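Local structure of 457aa long hypothetical protein (Pyrococcus horikoshii, 2CSU) at residues 197-211 and 226-238. The protein is of unknown function but joins a Rossmann-type CoA-binding domain to flavodoxin-like domains of the succinyl-CoA ligase family. Numbering follows the deposited sequence.
Sequences LADTEEDKAIALYIE and VTKKKPIIALKAG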
loop_
_atom_site.group_PDB
_atom_site.type_symbol
_atom_site.label_atom_id
_atom_site.label_comp_id
_atom_site.label_asym_id
_atom_site.label_seq_id
_atom_site.Cartn_x
_atom_site.Cartn_y
_atom_site.Cartn_z
ATOM N N LEU A 197 1.730 28.280 7.453
ATOM C CA LEU A 197 2.544 27.314 6.725
ATOM C C LEU A 197 3.024 27.819 5.376
ATOM O O LEU A 197 3.995 27.308 4.819
ATOM C CB LEU A 197 1.756 26.010 6.544
ATOM C CG LEU A 197 1.510 25.174 7.802
ATOM C CD1 LEU A 197 0.486 24.087 7.518
ATOM C CD2 LEU A 197 2.831 24.553 8.259
ATOM N N ALA A 198 2.342 28.823 4.839
ATOM C CA ALA A 198 2.731 29.377 3.555
ATOM C C ALA A 198 4.162 29.921 3.566
ATOM O O ALA A 198 4.819 29.938 2.526
ATOM C CB ALA A 198 1.761 30.490 3.148
ATOM N N ASP A 199 4.651 30.345 4.732
ATOM C CA ASP A 199 5.991 30.929 4.806
ATOM C C ASP A 199 7.127 30.162 5.474
ATOM O O ASP A 199 8.286 30.574 5.382
ATOM C CB ASP A 199 5.906 32.327 5.433
ATOM C CG ASP A 199 5.143 33.296 4.562
ATOM O OD1 ASP A 199 5.358 33.270 3.330
ATOM O OD2 ASP A 199 4.329 34.073 5.103
ATOM N N THR A 200 6.829 29.063 6.149
ATOM C CA THR A 200 7.913 28.313 6.764
ATOM C C THR A 200 8.775 27.748 5.633
ATOM O O THR A 200 8.398 27.810 4.466
ATOM C CB THR A 200 7.382 27.142 7.615
ATOM O OG1 THR A 200 6.341 26.471 6.898
ATOM C CG2 THR A 200 6.848 27.644 8.948
ATOM N N GLU A 201 9.937 27.208 5.975
ATOM C CA GLU A 201 10.766 26.659 4.909
ATOM C C GLU A 201 10.758 25.127 4.912
ATOM O O GLU A 201 11.001 24.469 3.910
ATOM C CB GLU A 201 12.196 27.166 5.110
ATOM C CG GLU A 201 12.412 28.559 4.516
ATOM C CD GLU A 201 13.895 28.833 4.402
ATOM O OE1 GLU A 201 14.649 27.898 4.177
ATOM O OE2 GLU A 201 14.285 29.991 4.550
ATOM N N GLU A 202 10.507 24.562 6.107
ATOM C CA GLU A 202 10.539 23.111 6.239
ATOM C C GLU A 202 9.321 22.454 5.585
ATOM O O GLU A 202 9.360 21.321 5.125
ATOM C CB GLU A 202 10.583 22.768 7.728
ATOM C CG GLU A 202 11.963 23.010 8.341
ATOM C CD GLU A 202 12.025 24.414 8.900
ATOM O OE1 GLU A 202 11.550 25.328 8.241
ATOM O OE2 GLU A 202 12.552 24.583 9.998
ATOM N N ASP A 203 8.198 23.197 5.591
ATOM C CA ASP A 203 6.990 22.671 4.967
ATOM C C ASP A 203 6.966 22.956 3.463
ATOM O O ASP A 203 6.701 24.063 3.010
ATOM C CB ASP A 203 5.780 23.314 5.645
ATOM C CG ASP A 203 5.894 23.132 7.152
ATOM O OD1 ASP A 203 5.696 22.005 7.609
ATOM O OD2 ASP A 203 6.188 24.102 7.844
ATOM N N LYS A 204 7.302 21.915 2.681
ATOM C CA LYS A 204 7.319 22.076 1.232
ATOM C C LYS A 204 5.916 21.938 0.635
ATOM O O LYS A 204 5.607 22.439 -0.438
ATOM C CB LYS A 204 8.245 21.010 0.645
ATOM C CG LYS A 204 9.703 21.476 0.592
ATOM C CD LYS A 204 10.684 20.308 0.458
ATOM C CE LYS A 204 12.061 20.627 1.053
ATOM N NZ LYS A 204 13.108 20.054 0.210
ATOM N N ALA A 205 5.064 21.190 1.362
ATOM C CA ALA A 205 3.695 20.999 0.897
ATOM C C ALA A 205 2.724 20.811 2.067
ATOM O O ALA A 205 3.102 20.499 3.188
ATOM C CB ALA A 205 3.667 19.764 -0.003
ATOM N N ILE A 206 1.432 21.057 1.777
ATOM C CA ILE A 206 0.411 20.882 2.804
ATOM C C ILE A 206 -0.625 19.835 2.394
ATOM O O ILE A 206 -1.196 19.880 1.312
ATOM C CB ILE A 206 -0.276 22.229 3.031
ATOM C CG1 ILE A 206 0.765 23.321 3.294
ATOM C CG2 ILE A 206 -1.191 22.144 4.267
ATOM C CD1 ILE A 206 0.176 24.728 3.175
ATOM N N ALA A 207 -0.832 18.840 3.248
ATOM C CA ALA A 207 -1.785 17.779 2.968
ATOM C C ALA A 207 -2.948 18.027 3.909
ATOM O O ALA A 207 -2.735 18.344 5.083
ATOM C CB ALA A 207 -1.157 16.409 3.239
ATOM N N LEU A 208 -4.172 17.907 3.401
ATOM C CA LEU A 208 -5.338 18.151 4.238
ATOM C C LEU A 208 -6.353 17.022 4.205
ATOM O O LEU A 208 -6.632 16.473 3.146
ATOM C CB LEU A 208 -6.062 19.435 3.794
ATOM C CG LEU A 208 -5.405 20.825 3.802
ATOM C CD1 LEU A 208 -6.402 21.848 3.241
ATOM C CD2 LEU A 208 -5.003 21.219 5.217
ATOM N N TYR A 209 -6.879 16.657 5.371
ATOM C CA TYR A 209 -7.955 15.673 5.425
ATOM C C TYR A 209 -9.122 16.510 5.921
ATOM O O TYR A 209 -9.209 16.827 7.108
ATOM C CB TYR A 209 -7.725 14.542 6.420
ATOM C CG TYR A 209 -8.978 13.675 6.521
ATOM C CD1 TYR A 209 -9.331 12.815 5.482
ATOM C CD2 TYR A 209 -9.838 13.770 7.615
ATOM C CE1 TYR A 209 -10.503 12.066 5.516
ATOM C CE2 TYR A 209 -11.030 13.022 7.666
ATOM C CZ TYR A 209 -11.351 12.170 6.605
ATOM O OH TYR A 209 -12.507 11.425 6.618
ATOM N N ILE A 210 -10.012 16.869 5.006
ATOM C CA ILE A 210 -11.150 17.711 5.336
ATOM C C ILE A 210 -12.490 17.011 5.440
ATOM O O ILE A 210 -12.868 16.216 4.580
ATOM C CB ILE A 210 -11.328 18.840 4.292
ATOM C CG1 ILE A 210 -10.041 19.658 4.171
ATOM C CG2 ILE A 210 -12.507 19.717 4.678
ATOM C CD1 ILE A 210 -9.957 20.467 2.903
ATOM N N GLU A 211 -13.204 17.323 6.513
ATOM C CA GLU A 211 -14.540 16.804 6.715
ATOM C C GLU A 211 -15.424 17.994 6.358
ATOM O O GLU A 211 -16.481 17.834 5.756
ATOM C CB GLU A 211 -14.732 16.368 8.166
ATOM C CG GLU A 211 -14.232 14.953 8.410
ATOM C CD GLU A 211 -14.330 14.527 9.856
ATOM O OE1 GLU A 211 -15.048 15.190 10.630
ATOM O OE2 GLU A 211 -13.695 13.511 10.212
ATOM N N VAL A 226 -1.894 31.040 -1.055
ATOM C CA VAL A 226 -0.855 30.097 -0.653
ATOM C C VAL A 226 -0.452 29.151 -1.797
ATOM O O VAL A 226 0.710 28.821 -1.989
ATOM C CB VAL A 226 -1.362 29.289 0.543
ATOM C CG1 VAL A 226 -0.274 28.328 1.023
ATOM C CG2 VAL A 226 -1.752 30.219 1.681
ATOM N N THR A 227 -1.475 28.679 -2.542
ATOM C CA THR A 227 -1.201 27.716 -3.604
ATOM C C THR A 227 -0.297 28.293 -4.684
ATOM O O THR A 227 0.082 27.630 -5.642
ATOM C CB THR A 227 -2.533 27.291 -4.220
ATOM O OG1 THR A 227 -2.315 26.151 -5.051
ATOM C CG2 THR A 227 -3.077 28.429 -5.081
ATOM N N LYS A 228 0.020 29.587 -4.538
ATOM C CA LYS A 228 0.964 30.164 -5.458
ATOM C C LYS A 228 2.413 29.939 -4.989
ATOM O O LYS A 228 3.321 29.742 -5.789
ATOM C CB LYS A 228 0.586 31.634 -5.652
ATOM C CG LYS A 228 -0.691 31.729 -6.509
ATOM C CD LYS A 228 -1.039 33.155 -6.942
ATOM C CE LYS A 228 -2.217 33.202 -7.925
ATOM N NZ LYS A 228 -2.917 34.480 -7.804
ATOM N N LYS A 229 2.607 29.937 -3.650
ATOM C CA LYS A 229 3.927 29.641 -3.078
ATOM C C LYS A 229 4.220 28.128 -3.015
ATOM O O LYS A 229 5.206 27.632 -3.550
ATOM C CB LYS A 229 3.971 30.230 -1.670
ATOM C CG LYS A 229 3.773 31.745 -1.681
ATOM C CD LYS A 229 3.786 32.326 -0.269
ATOM C CE LYS A 229 3.867 33.858 -0.266
ATOM N NZ LYS A 229 3.835 34.359 1.110
ATOM N N LYS A 230 3.352 27.399 -2.288
ATOM C CA LYS A 230 3.500 25.948 -2.230
ATOM C C LYS A 230 2.150 25.239 -2.266
ATOM O O LYS A 230 1.108 25.820 -1.992
ATOM C CB LYS A 230 4.255 25.578 -0.952
ATOM C CG LYS A 230 4.454 26.771 -0.014
ATOM C CD LYS A 230 4.768 26.333 1.419
ATOM C CE LYS A 230 5.976 27.071 2.006
ATOM N NZ LYS A 230 6.263 26.560 3.345
ATOM N N PRO A 231 2.181 23.987 -2.749
ATOM C CA PRO A 231 0.978 23.191 -2.968
ATOM C C PRO A 231 0.211 22.700 -1.743
ATOM O O PRO A 231 0.764 22.488 -0.654
ATOM C CB PRO A 231 1.477 22.046 -3.859
ATOM C CG PRO A 231 2.864 21.873 -3.438
ATOM C CD PRO A 231 3.364 23.295 -3.288
ATOM N N ILE A 232 -1.090 22.547 -1.950
ATOM C CA ILE A 232 -2.000 22.074 -0.933
ATOM C C ILE A 232 -2.776 20.914 -1.552
ATOM O O ILE A 232 -3.351 21.057 -2.626
ATOM C CB ILE A 232 -2.964 23.204 -0.508
ATOM C CG1 ILE A 232 -2.161 24.349 0.127
ATOM C CG2 ILE A 232 -4.024 22.662 0.435
ATOM C CD1 ILE A 232 -2.960 25.601 0.442
ATOM N N ILE A 233 -2.764 19.763 -0.881
ATOM C CA ILE A 233 -3.462 18.570 -1.357
ATOM C C ILE A 233 -4.556 18.213 -0.345
ATOM O O ILE A 233 -4.261 17.955 0.829
ATOM C CB ILE A 233 -2.501 17.347 -1.494
ATOM C CG1 ILE A 233 -1.346 17.657 -2.452
ATOM C CG2 ILE A 233 -3.259 16.157 -2.064
ATOM C CD1 ILE A 233 -0.421 18.749 -1.994
ATOM N N ALA A 234 -5.811 18.193 -0.803
ATOM C CA ALA A 234 -6.943 17.885 0.068
ATOM C C ALA A 234 -7.687 16.601 -0.264
ATOM O O ALA A 234 -8.030 16.340 -1.415
ATOM C CB ALA A 234 -7.935 19.047 0.068
ATOM N N LEU A 235 -7.927 15.805 0.768
ATOM C CA LEU A 235 -8.676 14.559 0.657
ATOM C C LEU A 235 -9.983 14.906 1.372
ATOM O O LEU A 235 -10.001 15.093 2.590
ATOM C CB LEU A 235 -7.950 13.410 1.386
ATOM C CG LEU A 235 -8.748 12.103 1.603
ATOM C CD1 LEU A 235 -9.238 11.552 0.260
ATOM C CD2 LEU A 235 -7.879 11.068 2.327
ATOM N N LYS A 236 -11.060 15.035 0.606
ATOM C CA LYS A 236 -12.366 15.389 1.152
ATOM C C LYS A 236 -13.251 14.157 1.325
ATOM O O LYS A 236 -13.501 13.396 0.400
ATOM C CB LYS A 236 -13.042 16.383 0.205
ATOM C CG LYS A 236 -14.492 16.677 0.612
ATOM C CD LYS A 236 -14.585 17.674 1.769
ATOM C CE LYS A 236 -16.033 18.021 2.134
ATOM N NZ LYS A 236 -16.622 16.936 2.919
ATOM N N ALA A 237 -13.687 13.947 2.579
ATOM C CA ALA A 237 -14.537 12.797 2.861
ATOM C C ALA A 237 -16.012 13.115 2.617
ATOM O O ALA A 237 -16.504 14.200 2.906
ATOM C CB ALA A 237 -14.334 12.405 4.328
ATOM N N GLY A 238 -16.718 12.132 2.030
ATOM C CA GLY A 238 -18.153 12.296 1.844
ATOM C C GLY A 238 -18.556 12.187 0.373
ATOM O O GLY A 238 -17.767 11.844 -0.499
#
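The Tyr209 ring meets Leu235 CD2 at its edge, in the ring plane, with CD1 of the tyrosine 3.9 Å from that methyl; Glu211 OE2 also lies at the edge. Leu235 O and the Ala237 methyl approach the ring obliquely. With CG anti to the backbone N (chi1 173°), the ring reaches along the neighbouring strand until OH comes 3.1 Å from Ala237 CB. This buried hydroxyl has no polar partner in the model; Gly304 of the second subunit packs on the tyrosine.

Strands 205-210 and 232-236 run parallel, their backbones joined by six alternating hydrogen bonds, from Ile206 N to Pro231 O through Ala237 N to Ile210 O. On the sheet face bearing Ile206, Leu208 and Ile210, Ile206 CD1 lies 3.9 Å from Ile232 CG1, the two side chains side by side and pointing the same way, while Leu208 CD1 crosses to Ile232 CG2. Helix 276-283 covers the other face, touching Ala207, Ile233 and Leu235.

At the N-terminal end of the strands, a bend at chi3 (132°) turns Lys230 NZ in among three carbonyls. NZ donates to Leu197 O nearly along the carbonyl axis, to Asp203 O in the carbonyl plane (2.6 Å), and to Thr200 O from above the plane (2.7 Å). Thr200 OG1 in turn donates to Asp203 OD2, whose carboxylate is held also by Ser177 and Lys178. Nearby, extended Lys229 makes a salt bridge with Asp199, its NZ donating to the syn lone pair of OD1 (2.9 Å).

A backbone ladder thus holds the paired strands of a right-handed beta-alpha-beta unit in this flavodoxin-like domain. Separately, the Lys230 ammonium, with one carbonyl for each N-H, ties the turn leading into strand 205-210 to segment 226-238; the carbonyls probably stabilise its positive charge.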